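Local coordinates for protein plu4264 (PDB 4MV2) that is of unknown function but adopts the cupin fold and binds a nickel ion in the crystal, consistent with a metal-dependent role, at residues A[11-16]-A[40-45]; A[65-70]-A[74-79]; A[90-95]-A[100-105]. All blocks are in the same frame, centred on the assembly; numbering follows the deposited sequence.

Interaction 1 of 3, residues A[11-16]-A[40-45]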
loop_
_atom_site.group_PDB
_atom_site.type_symbol
_atom_site.label_atom_id
_atom_site.label_comp_id
_atom_site.label_asym_id
_atom_site.label_seq_id
_atom_site.Cartn_x
_atom_site.Cartn_y
_atom_site.Cartn_z
ATOM N N ASP A 11 -17.081 5.902 -7.265
ATOM C CA ASP A 11 -17.531 6.863 -8.254
ATOM C C ASP A 11 -16.758 8.188 -8.160
ATOM O O ASP A 11 -16.806 8.985 -9.089
ATOM C CB ASP A 11 -19.010 7.139 -8.067
ATOM C CG ASP A 11 -19.570 8.033 -9.147
ATOM O OD1 ASP A 11 -19.508 7.633 -10.325
ATOM O OD2 ASP A 11 -20.127 9.102 -8.831
ATOM N N SER A 12 -16.040 8.399 -7.058
ATOM C CA SER A 12 -15.235 9.621 -6.847
ATOM C C SER A 12 -13.859 9.555 -7.487
ATOM O O SER A 12 -13.102 10.514 -7.453
ATOM C CB SER A 12 -15.058 9.912 -5.334
ATOM O OG SER A 12 -14.131 9.001 -4.699
HETATM N N MSE A 13 -13.504 8.424 -8.077
HETATM C CA MSE A 13 -12.163 8.254 -8.650
HETATM C C MSE A 13 -11.977 9.253 -9.796
HETATM O O MSE A 13 -12.911 9.609 -10.500
HETATM C CB MSE A 13 -11.982 6.839 -9.155
HETATM C CG MSE A 13 -11.901 5.830 -7.979
HETATM SE SE MSE A 13 -11.688 4.047 -8.592
HETATM C CE MSE A 13 -10.249 3.524 -7.444
ATOM N N VAL A 14 -10.745 9.701 -9.956
ATOM C CA VAL A 14 -10.369 10.612 -11.005
ATOM C C VAL A 14 -9.626 9.807 -12.059
ATOM O O VAL A 14 -8.688 9.065 -11.761
ATOM C CB VAL A 14 -9.483 11.739 -10.466
ATOM C CG1 VAL A 14 -8.876 12.551 -11.601
ATOM C CG2 VAL A 14 -10.268 12.615 -9.514
ATOM N N HIS A 15 -10.065 9.951 -13.296
ATOM C CA HIS A 15 -9.432 9.270 -14.417
ATOM C C HIS A 15 -8.188 10.020 -14.831
ATOM O O HIS A 15 -8.259 11.209 -15.193
ATOM C CB HIS A 15 -10.419 9.199 -15.601
ATOM C CG HIS A 15 -9.960 8.301 -16.695
ATOM N ND1 HIS A 15 -10.131 6.935 -16.665
ATOM C CD2 HIS A 15 -9.357 8.584 -17.873
ATOM C CE1 HIS A 15 -9.599 6.413 -17.752
ATOM N NE2 HIS A 15 -9.148 7.394 -18.517
ATOM N N GLU A 16 -7.045 9.367 -14.685
ATOM C CA GLU A 16 -5.769 9.935 -15.067
ATOM C C GLU A 16 -4.826 8.803 -15.434
ATOM O O GLU A 16 -4.980 7.682 -14.967
ATOM C CB GLU A 16 -5.203 10.827 -13.961
ATOM C CG GLU A 16 -5.032 10.142 -12.644
ATOM C CD GLU A 16 -4.313 11.022 -11.627
ATOM O OE1 GLU A 16 -3.294 11.636 -11.985
ATOM O OE2 GLU A 16 -4.749 11.097 -10.460
ATOM N N ILE A 40 -7.335 1.443 -10.721
ATOM C CA ILE A 40 -8.072 0.408 -11.434
ATOM C C ILE A 40 -7.871 0.587 -12.910
ATOM O O ILE A 40 -8.140 1.654 -13.484
ATOM C CB ILE A 40 -9.595 0.407 -11.145
ATOM C CG1 ILE A 40 -9.889 0.314 -9.658
ATOM C CG2 ILE A 40 -10.224 -0.773 -11.903
ATOM C CD1 ILE A 40 -11.372 0.494 -9.329
ATOM N N VAL A 41 -7.349 -0.467 -13.524
ATOM C CA VAL A 41 -7.270 -0.556 -14.992
ATOM C C VAL A 41 -8.485 -1.360 -15.421
ATOM O O VAL A 41 -8.625 -2.530 -15.068
ATOM C CB VAL A 41 -5.944 -1.135 -15.496
ATOM C CG1 VAL A 41 -5.930 -1.135 -17.040
ATOM C CG2 VAL A 41 -4.751 -0.343 -14.967
ATOM N N ARG A 42 -9.374 -0.719 -16.161
ATOM C CA ARG A 42 -10.668 -1.303 -16.496
ATOM C C ARG A 42 -10.490 -2.458 -17.479
ATOM O O ARG A 42 -9.460 -2.575 -18.142
ATOM C CB ARG A 42 -11.569 -0.207 -17.048
ATOM C CG ARG A 42 -11.864 0.886 -16.033
ATOM C CD ARG A 42 -12.578 0.354 -14.815
ATOM N NE ARG A 42 -12.891 1.407 -13.852
ATOM C CZ ARG A 42 -13.498 1.197 -12.703
ATOM N NH1 ARG A 42 -13.847 -0.028 -12.345
ATOM N NH2 ARG A 42 -13.745 2.223 -11.881
ATOM N N PRO A 43 -11.492 -3.342 -17.564
ATOM C CA PRO A 43 -11.363 -4.509 -18.452
ATOM C C PRO A 43 -11.011 -4.118 -19.883
ATOM O O PRO A 43 -11.575 -3.167 -20.419
ATOM C CB PRO A 43 -12.763 -5.127 -18.379
ATOM C CG PRO A 43 -13.221 -4.784 -16.998
ATOM C CD PRO A 43 -12.769 -3.380 -16.817
ATOM N N GLU A 44 -10.073 -4.847 -20.484
ATOM C CA GLU A 44 -9.678 -4.643 -21.879
ATOM C C GLU A 44 -9.199 -3.239 -22.146
ATOM O O GLU A 44 -9.471 -2.669 -23.196
ATOM C CB GLU A 44 -10.804 -5.068 -22.830
ATOM C CG GLU A 44 -11.171 -6.540 -22.632
ATOM C CD GLU A 44 -12.114 -7.112 -23.655
ATOM O OE1 GLU A 44 -13.114 -6.457 -23.967
ATOM O OE2 GLU A 44 -11.823 -8.206 -24.163
ATOM N N THR A 45 -8.432 -2.704 -21.191
ATOM C CA THR A 45 -7.796 -1.392 -21.372
ATOM C C THR A 45 -6.347 -1.467 -20.918
ATOM O O THR A 45 -5.939 -2.442 -20.262
ATOM C CB THR A 45 -8.506 -0.238 -20.619
ATOM O OG1 THR A 45 -8.310 -0.370 -19.211
ATOM C CG2 THR A 45 -10.011 -0.201 -20.888
#
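Met13, present as selenomethionine, reaches Ile40 through a chain that leaves its backbone with CG anti to the carbonyl carbon (chi1 -70°), runs straight through chi2 and bends only at chi3 (132°), turning SE and the terminal methyl CE onto the isoleucine. Ile40 answers with its longer branch, and the two side chains meet at about a right angle: SE of Met13 lies 3.6 Å from Ile40 CD1, and CE of Met13 is 3.7 Å from the same methyl. Ile40's other branch has a different job. Its CG2 lies against one face of the Arg42 guanidinium, 3.5 Å above the plane and shifted toward the rim. The selenium also approaches this guanidinium obliquely, with Met13 SE 4.3 Å from Arg42 NH2. Arg42 is held by salt bridges outside the contact, from NE to Asp20 and from NH1 to Asp99, so its flat end is pinned beside the two apolar chains. At its backbone, Arg42 opens a type II turn that closes at Thr45, whose OG1 gives a 2.7 Å hydrogen bond to Arg42 O. No hydrogen bond passes between 11-16 and 40-45. The chemistry is therefore purely van der Waals: a small patch, with Met13 draped on the end of strand 35-41, and the charge of Arg42 is answered by acids from other parts of the chain.

Interaction 2 of 3, residues A[65-70]-A[74-79]; sequences AIIRIN and FPVTKG
Ala65 pairs with Val76 and Ile67 with Phe74, each as an antiparallel hydrogen-bonded pair joined by two backbone bonds. Ile67 N to Phe74 O, at 2.9 Å, is almost straight at its hydrogen (174°), while the return bond from Phe74 N to Ile67 O, also 2.9 Å, is more bent. Between them sits the non-hydrogen-bonded pair of Ile66 and Pro75; Pro75 has no N-H to give, but its CA makes a 3.5 Å C-H...O contact with Ala65 O. On the face shared by Ala65, Ile67, Phe74 and Val76, the side chains of Ile67 and Val76 cross at about a right angle, with Ile67 CG1 3.7 Å from Val76 CG2. Phe74 turns the edge of its ring to the backbone, with CD1 3.5 Å from Ile67 O and that oxygen in the ring plane; in the modelled conformer, Ile69 CD1 comes obliquely to the ring, 4.1 Å from Phe74 CD1. Further out, Val92 and Phe100 pack on Ala65, Ile82 packs on Val76, and Ile5 of the second subunit covers Phe74 and Val76. Arg68 is tied by a salt bridge to Asp73 near the turn. This is a classic antiparallel beta hairpin, its second strand outermost, within this chain, in the four-stranded sheet of the cupin barrel.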
loop_
_atom_site.group_PDB
_atom_site.type_symbol
_atom_site.label_atom_id
_atom_site.label_comp_id
_atom_site.label_asym_id
_atom_site.label_seq_id
_atom_site.Cartn_x
_atom_site.Cartn_y
_atom_site.Cartn_z
ATOM N N ALA A 65 -3.079 -8.790 -14.793
ATOM C CA ALA A 65 -2.580 -7.838 -15.769
ATOM C C ALA A 65 -1.172 -8.189 -16.156
ATOM O O ALA A 65 -0.558 -9.052 -15.543
ATOM C CB ALA A 65 -2.659 -6.419 -15.234
ATOM N N ILE A 66 -0.681 -7.473 -17.157
ATOM C CA ILE A 66 0.730 -7.470 -17.514
ATOM C C ILE A 66 1.312 -6.120 -17.146
ATOM O O ILE A 66 0.781 -5.105 -17.568
ATOM C CB ILE A 66 0.908 -7.677 -19.013
ATOM C CG1 ILE A 66 0.349 -9.035 -19.413
ATOM C CG2 ILE A 66 2.369 -7.586 -19.394
ATOM C CD1 ILE A 66 0.222 -9.185 -20.916
ATOM N N ILE A 67 2.404 -6.114 -16.392
ATOM C CA ILE A 67 3.130 -4.871 -16.170
ATOM C C ILE A 67 4.278 -4.885 -17.172
ATOM O O ILE A 67 5.151 -5.734 -17.095
ATOM C CB ILE A 67 3.667 -4.700 -14.745
ATOM C CG1 ILE A 67 2.628 -5.093 -13.689
ATOM C CG2 ILE A 67 4.150 -3.283 -14.565
ATOM C CD1 ILE A 67 1.387 -4.269 -13.706
ATOM N N ARG A 68 4.276 -3.943 -18.109
ATOM C CA ARG A 68 5.351 -3.835 -19.083
ATOM C C ARG A 68 6.307 -2.773 -18.592
ATOM O O ARG A 68 5.924 -1.619 -18.430
ATOM C CB ARG A 68 4.780 -3.449 -20.446
ATOM C CG ARG A 68 5.865 -3.362 -21.531
ATOM C CD ARG A 68 5.304 -3.388 -22.925
ATOM N NE ARG A 68 4.744 -4.705 -23.223
ATOM C CZ ARG A 68 4.006 -4.986 -24.291
ATOM N NH1 ARG A 68 3.665 -4.041 -25.153
ATOM N NH2 ARG A 68 3.557 -6.219 -24.466
ATOM N N ILE A 69 7.546 -3.184 -18.355
ATOM C CA ILE A 69 8.589 -2.306 -17.832
ATOM C C ILE A 69 9.744 -2.367 -18.821
ATOM O O ILE A 69 10.384 -3.402 -18.980
ATOM C CB ILE A 69 9.045 -2.733 -16.409
ATOM C CG1 ILE A 69 7.848 -2.746 -15.454
ATOM C CG2 ILE A 69 10.162 -1.814 -15.898
ATOM C CD1 ILE A 69 8.166 -3.285 -14.086
ATOM N N ASN A 70 9.971 -1.256 -19.511
ATOM C CA ASN A 70 10.947 -1.210 -20.589
ATOM C C ASN A 70 10.794 -2.410 -21.491
ATOM O O ASN A 70 11.765 -3.149 -21.751
ATOM C CB ASN A 70 12.365 -1.167 -20.042
ATOM C CG ASN A 70 12.649 0.103 -19.268
ATOM O OD1 ASN A 70 12.050 1.150 -19.512
ATOM N ND2 ASN A 70 13.579 0.016 -18.333
ATOM N N PHE A 74 5.729 -8.533 -17.229
ATOM C CA PHE A 74 5.588 -9.216 -15.945
ATOM C C PHE A 74 4.099 -9.491 -15.728
ATOM O O PHE A 74 3.365 -8.601 -15.383
ATOM C CB PHE A 74 6.106 -8.322 -14.815
ATOM C CG PHE A 74 7.587 -8.060 -14.881
ATOM C CD1 PHE A 74 8.090 -7.021 -15.655
ATOM C CD2 PHE A 74 8.476 -8.858 -14.188
ATOM C CE1 PHE A 74 9.469 -6.789 -15.734
ATOM C CE2 PHE A 74 9.847 -8.634 -14.278
ATOM C CZ PHE A 74 10.336 -7.595 -15.060
ATOM N N PRO A 75 3.644 -10.736 -15.919
ATOM C CA PRO A 75 2.282 -11.048 -15.496
ATOM C C PRO A 75 2.160 -10.974 -13.992
ATOM O O PRO A 75 3.021 -11.462 -13.269
ATOM C CB PRO A 75 2.102 -12.491 -15.995
ATOM C CG PRO A 75 3.176 -12.692 -16.985
ATOM C CD PRO A 75 4.296 -11.898 -16.539
ATOM N N VAL A 76 1.067 -10.406 -13.541
ATOM C CA VAL A 76 0.850 -10.196 -12.115
ATOM C C VAL A 76 -0.586 -10.476 -11.715
ATOM O O VAL A 76 -1.525 -10.364 -12.521
ATOM C CB VAL A 76 1.218 -8.786 -11.637
ATOM C CG1 VAL A 76 2.730 -8.515 -11.808
ATOM C CG2 VAL A 76 0.361 -7.712 -12.320
ATOM N N THR A 77 -0.737 -10.823 -10.441
ATOM C CA THR A 77 -2.047 -11.022 -9.864
ATOM C C THR A 77 -1.977 -10.727 -8.357
ATOM O O THR A 77 -0.942 -10.294 -7.829
ATOM C CB THR A 77 -2.578 -12.399 -10.140
ATOM O OG1 THR A 77 -4.000 -12.440 -9.813
ATOM C CG2 THR A 77 -1.780 -13.428 -9.378
ATOM N N LYS A 78 -3.095 -10.878 -7.673
ATOM C CA LYS A 78 -3.255 -10.572 -6.244
ATOM C C LYS A 78 -2.071 -10.996 -5.421
ATOM O O LYS A 78 -1.672 -12.140 -5.433
ATOM C CB LYS A 78 -4.505 -11.286 -5.723
ATOM C CG LYS A 78 -4.812 -11.072 -4.265
ATOM C CD LYS A 78 -5.847 -12.165 -3.835
ATOM C CE LYS A 78 -6.337 -12.041 -2.432
ATOM N NZ LYS A 78 -7.354 -13.078 -2.167
ATOM N N GLY A 79 -1.532 -10.042 -4.678
ATOM C CA GLY A 79 -0.427 -10.301 -3.767
ATOM C C GLY A 79 0.923 -9.962 -4.316
ATOM O O GLY A 79 1.857 -9.789 -3.543
#

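Interaction 3 of 3, residues A[90-95]-A[100-105]. With NI (nickel (II) ion), chain C.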
loop_
_atom_site.group_PDB
_atom_site.type_symbol
_atom_site.label_atom_id
_atom_site.label_comp_id
_atom_site.label_asym_id
_atom_site.label_seq_id
_atom_site.Cartn_x
_atom_site.Cartn_y
_atom_site.Cartn_z
ATOM N N HIS A 90 6.912 2.505 -17.968
ATOM C CA HIS A 90 6.030 1.499 -17.424
ATOM C C HIS A 90 4.623 1.820 -17.702
ATOM O O HIS A 90 4.245 3.001 -17.708
ATOM C CB HIS A 90 6.215 1.309 -15.898
ATOM C CG HIS A 90 6.212 2.584 -15.083
ATOM N ND1 HIS A 90 7.277 3.464 -15.072
ATOM C CD2 HIS A 90 5.304 3.084 -14.201
ATOM C CE1 HIS A 90 7.008 4.469 -14.252
ATOM N NE2 HIS A 90 5.825 4.259 -13.699
ATOM N N HIS A 91 3.861 0.764 -17.971
ATOM C CA HIS A 91 2.393 0.824 -17.973
ATOM C C HIS A 91 1.778 -0.567 -17.684
ATOM O O HIS A 91 2.493 -1.585 -17.572
ATOM C CB HIS A 91 1.867 1.445 -19.289
ATOM C CG HIS A 91 1.940 0.567 -20.506
ATOM N ND1 HIS A 91 3.098 0.384 -21.244
ATOM C CD2 HIS A 91 0.967 -0.107 -21.162
ATOM C CE1 HIS A 91 2.828 -0.361 -22.298
ATOM N NE2 HIS A 91 1.549 -0.697 -22.258
ATOM N N VAL A 92 0.462 -0.570 -17.548
ATOM C CA VAL A 92 -0.296 -1.727 -17.120
ATOM C C VAL A 92 -1.269 -2.114 -18.223
ATOM O O VAL A 92 -1.961 -1.263 -18.766
ATOM C CB VAL A 92 -1.060 -1.409 -15.837
ATOM C CG1 VAL A 92 -1.778 -2.643 -15.312
ATOM C CG2 VAL A 92 -0.089 -0.882 -14.760
ATOM N N ILE A 93 -1.287 -3.401 -18.554
ATOM C CA ILE A 93 -2.137 -3.937 -19.621
ATOM C C ILE A 93 -3.101 -4.911 -19.025
ATOM O O ILE A 93 -2.699 -5.927 -18.461
ATOM C CB ILE A 93 -1.282 -4.661 -20.707
ATOM C CG1 ILE A 93 -0.282 -3.691 -21.333
ATOM C CG2 ILE A 93 -2.197 -5.322 -21.760
ATOM C CD1 ILE A 93 0.884 -4.403 -22.020
ATOM N N ASN A 94 -4.392 -4.600 -19.122
ATOM C CA ASN A 94 -5.425 -5.503 -18.635
ATOM C C ASN A 94 -6.224 -6.066 -19.796
ATOM O O ASN A 94 -7.169 -5.424 -20.261
ATOM C CB ASN A 94 -6.394 -4.824 -17.665
ATOM C CG ASN A 94 -7.423 -5.792 -17.072
ATOM O OD1 ASN A 94 -7.368 -6.997 -17.274
ATOM N ND2 ASN A 94 -8.406 -5.236 -16.382
ATOM N N ASN A 95 -5.851 -7.259 -20.245
ATOM C CA ASN A 95 -6.523 -7.897 -21.381
ATOM C C ASN A 95 -7.772 -8.685 -20.960
ATOM O O ASN A 95 -8.445 -9.278 -21.793
ATOM C CB ASN A 95 -5.591 -8.864 -22.121
ATOM C CG ASN A 95 -4.443 -8.182 -22.833
ATOM O OD1 ASN A 95 -3.329 -8.718 -22.868
ATOM N ND2 ASN A 95 -4.691 -7.054 -23.423
ATOM N N PHE A 100 -8.744 -4.653 -12.923
ATOM C CA PHE A 100 -7.435 -4.904 -12.337
ATOM C C PHE A 100 -7.133 -3.801 -11.345
ATOM O O PHE A 100 -7.118 -2.632 -11.706
ATOM C CB PHE A 100 -6.337 -4.948 -13.383
ATOM C CG PHE A 100 -4.978 -5.136 -12.793
ATOM C CD1 PHE A 100 -4.624 -6.369 -12.255
ATOM C CD2 PHE A 100 -4.054 -4.095 -12.723
ATOM C CE1 PHE A 100 -3.382 -6.576 -11.714
ATOM C CE2 PHE A 100 -2.805 -4.325 -12.170
ATOM C CZ PHE A 100 -2.493 -5.545 -11.667
ATOM N N HIS A 101 -6.967 -4.173 -10.073
ATOM C CA HIS A 101 -6.724 -3.223 -9.007
ATOM C C HIS A 101 -5.297 -3.337 -8.491
ATOM O O HIS A 101 -4.800 -4.446 -8.238
ATOM C CB HIS A 101 -7.617 -3.507 -7.795
ATOM C CG HIS A 101 -9.081 -3.409 -8.023
ATOM N ND1 HIS A 101 -9.833 -2.433 -7.414
ATOM C CD2 HIS A 101 -9.947 -4.188 -8.729
ATOM C CE1 HIS A 101 -11.099 -2.614 -7.731
ATOM N NE2 HIS A 101 -11.197 -3.686 -8.510
ATOM N N PHE A 102 -4.673 -2.191 -8.240
ATOM C CA PHE A 102 -3.368 -2.176 -7.566
ATOM C C PHE A 102 -3.244 -0.876 -6.802
ATOM O O PHE A 102 -3.910 0.105 -7.130
ATOM C CB PHE A 102 -2.210 -2.363 -8.582
ATOM C CG PHE A 102 -2.024 -1.239 -9.556
ATOM C CD1 PHE A 102 -2.784 -1.151 -10.702
ATOM C CD2 PHE A 102 -1.001 -0.317 -9.374
ATOM C CE1 PHE A 102 -2.565 -0.140 -11.612
ATOM C CE2 PHE A 102 -0.812 0.675 -10.267
ATOM C CZ PHE A 102 -1.591 0.751 -11.396
ATOM N N TYR A 103 -2.377 -0.863 -5.792
ATOM C CA TYR A 103 -2.031 0.339 -5.062
ATOM C C TYR A 103 -0.623 0.712 -5.454
ATOM O O TYR A 103 0.249 -0.126 -5.483
ATOM C CB TYR A 103 -2.161 0.127 -3.524
ATOM C CG TYR A 103 -2.464 1.422 -2.816
ATOM C CD1 TYR A 103 -3.755 1.830 -2.620
ATOM C CD2 TYR A 103 -1.453 2.294 -2.413
ATOM C CE1 TYR A 103 -4.080 3.075 -2.050
ATOM C CE2 TYR A 103 -1.742 3.515 -1.852
ATOM C CZ TYR A 103 -3.051 3.925 -1.704
ATOM O OH TYR A 103 -3.288 5.158 -1.176
ATOM N N THR A 104 -0.412 1.976 -5.771
ATOM C CA THR A 104 0.939 2.473 -6.033
ATOM C C THR A 104 1.351 3.404 -4.902
ATOM O O THR A 104 0.568 4.180 -4.393
ATOM C CB THR A 104 1.092 3.162 -7.379
ATOM O OG1 THR A 104 2.419 3.629 -7.446
ATOM C CG2 THR A 104 0.120 4.293 -7.594
ATOM N N ILE A 105 2.601 3.259 -4.497
ATOM C CA ILE A 105 3.258 4.127 -3.540
ATOM C C ILE A 105 4.516 4.656 -4.209
ATOM O O ILE A 105 5.299 3.896 -4.723
ATOM C CB ILE A 105 3.606 3.379 -2.231
ATOM C CG1 ILE A 105 2.327 2.856 -1.572
ATOM C CG2 ILE A 105 4.398 4.289 -1.298
ATOM C CD1 ILE A 105 2.571 1.990 -0.372
HETATM NI NI NI C . 4.829 5.680 -12.412
HETATM O O HOH W 1 3.020 4.668 -12.309
HETATM O O HOH W 2 3.736 7.078 -11.156
#
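Two facing sheets of the cupin barrel meet here, and Val92 on strand 90-94 reaches Phe100 and Phe102 on strand 100-107. The strands run nearly antiparallel, but their axes stay 9.1 Å apart, so side chains rather than backbone bonds bridge them. In the modelled conformer, Val92 splits its two methyls between the aromatic rings. CG1, set anti to the backbone N (chi1 -176°), meets Phe100, whose side chain crosses that of Val92 at about a right angle; the methyl comes obliquely to the ring, 3.7 Å from Phe100 CE2. CG2 goes to the other ring, 4.0 Å from Phe102 CZ, also obliquely; here the two side chains come from opposite directions.

At the end of strand 90-94, Asn94 lays its amide beside the base of Phe100, with ND2 3.7 Å from Phe100 CB and the amide and ring planes 59° apart. The polar ends are committed elsewhere: ND2 donates to Glu98 O and Val41 O, and OD1 accepts from Asn96 N, which fixes the amide's rotation and satisfies a buried polar group.

His90, at the opposite end of the strand, binds nickel through NE2 at 2.2 Å, and its ND1 bond to Ser88 O helps set the ring. Water 1 and water 2, at 2.1 and 2.2 Å from nickel, join His50, His52 and Glu56 to complete six ligands. Thr104 on the facing strand hydrogen-bonds the other carboxylate oxygen of Glu56, so it positions a ligand from the second shell. The spacing from His90 to Asn94 matches the second conserved cupin motif, and three histidines with one glutamate around a metal inside the barrel are the classic cupin metal site.

Overall arrangement
Interaction 3 is the buried core, where facing sheets close on each other through apolar side chains beside the nickel site; interactions 1 and 2 are only partly buried. Interaction 2 alone is built on backbone hydrogen bonds, as suits neighbouring strands, and it shares a sheet with 90-95 through Ile66 O to Ile93 N (2.9 Å). Interaction 1 joins interaction 3 by two such bonds, Val41 N to Phe100 O and Thr45 O to Asn94 N, so the segment 40-45 touches both sheets. Interactions 1 and 2 do not touch, their centres about 17 Å apart. The second subunit packs against interactions 2 and 3, but not against interaction 1.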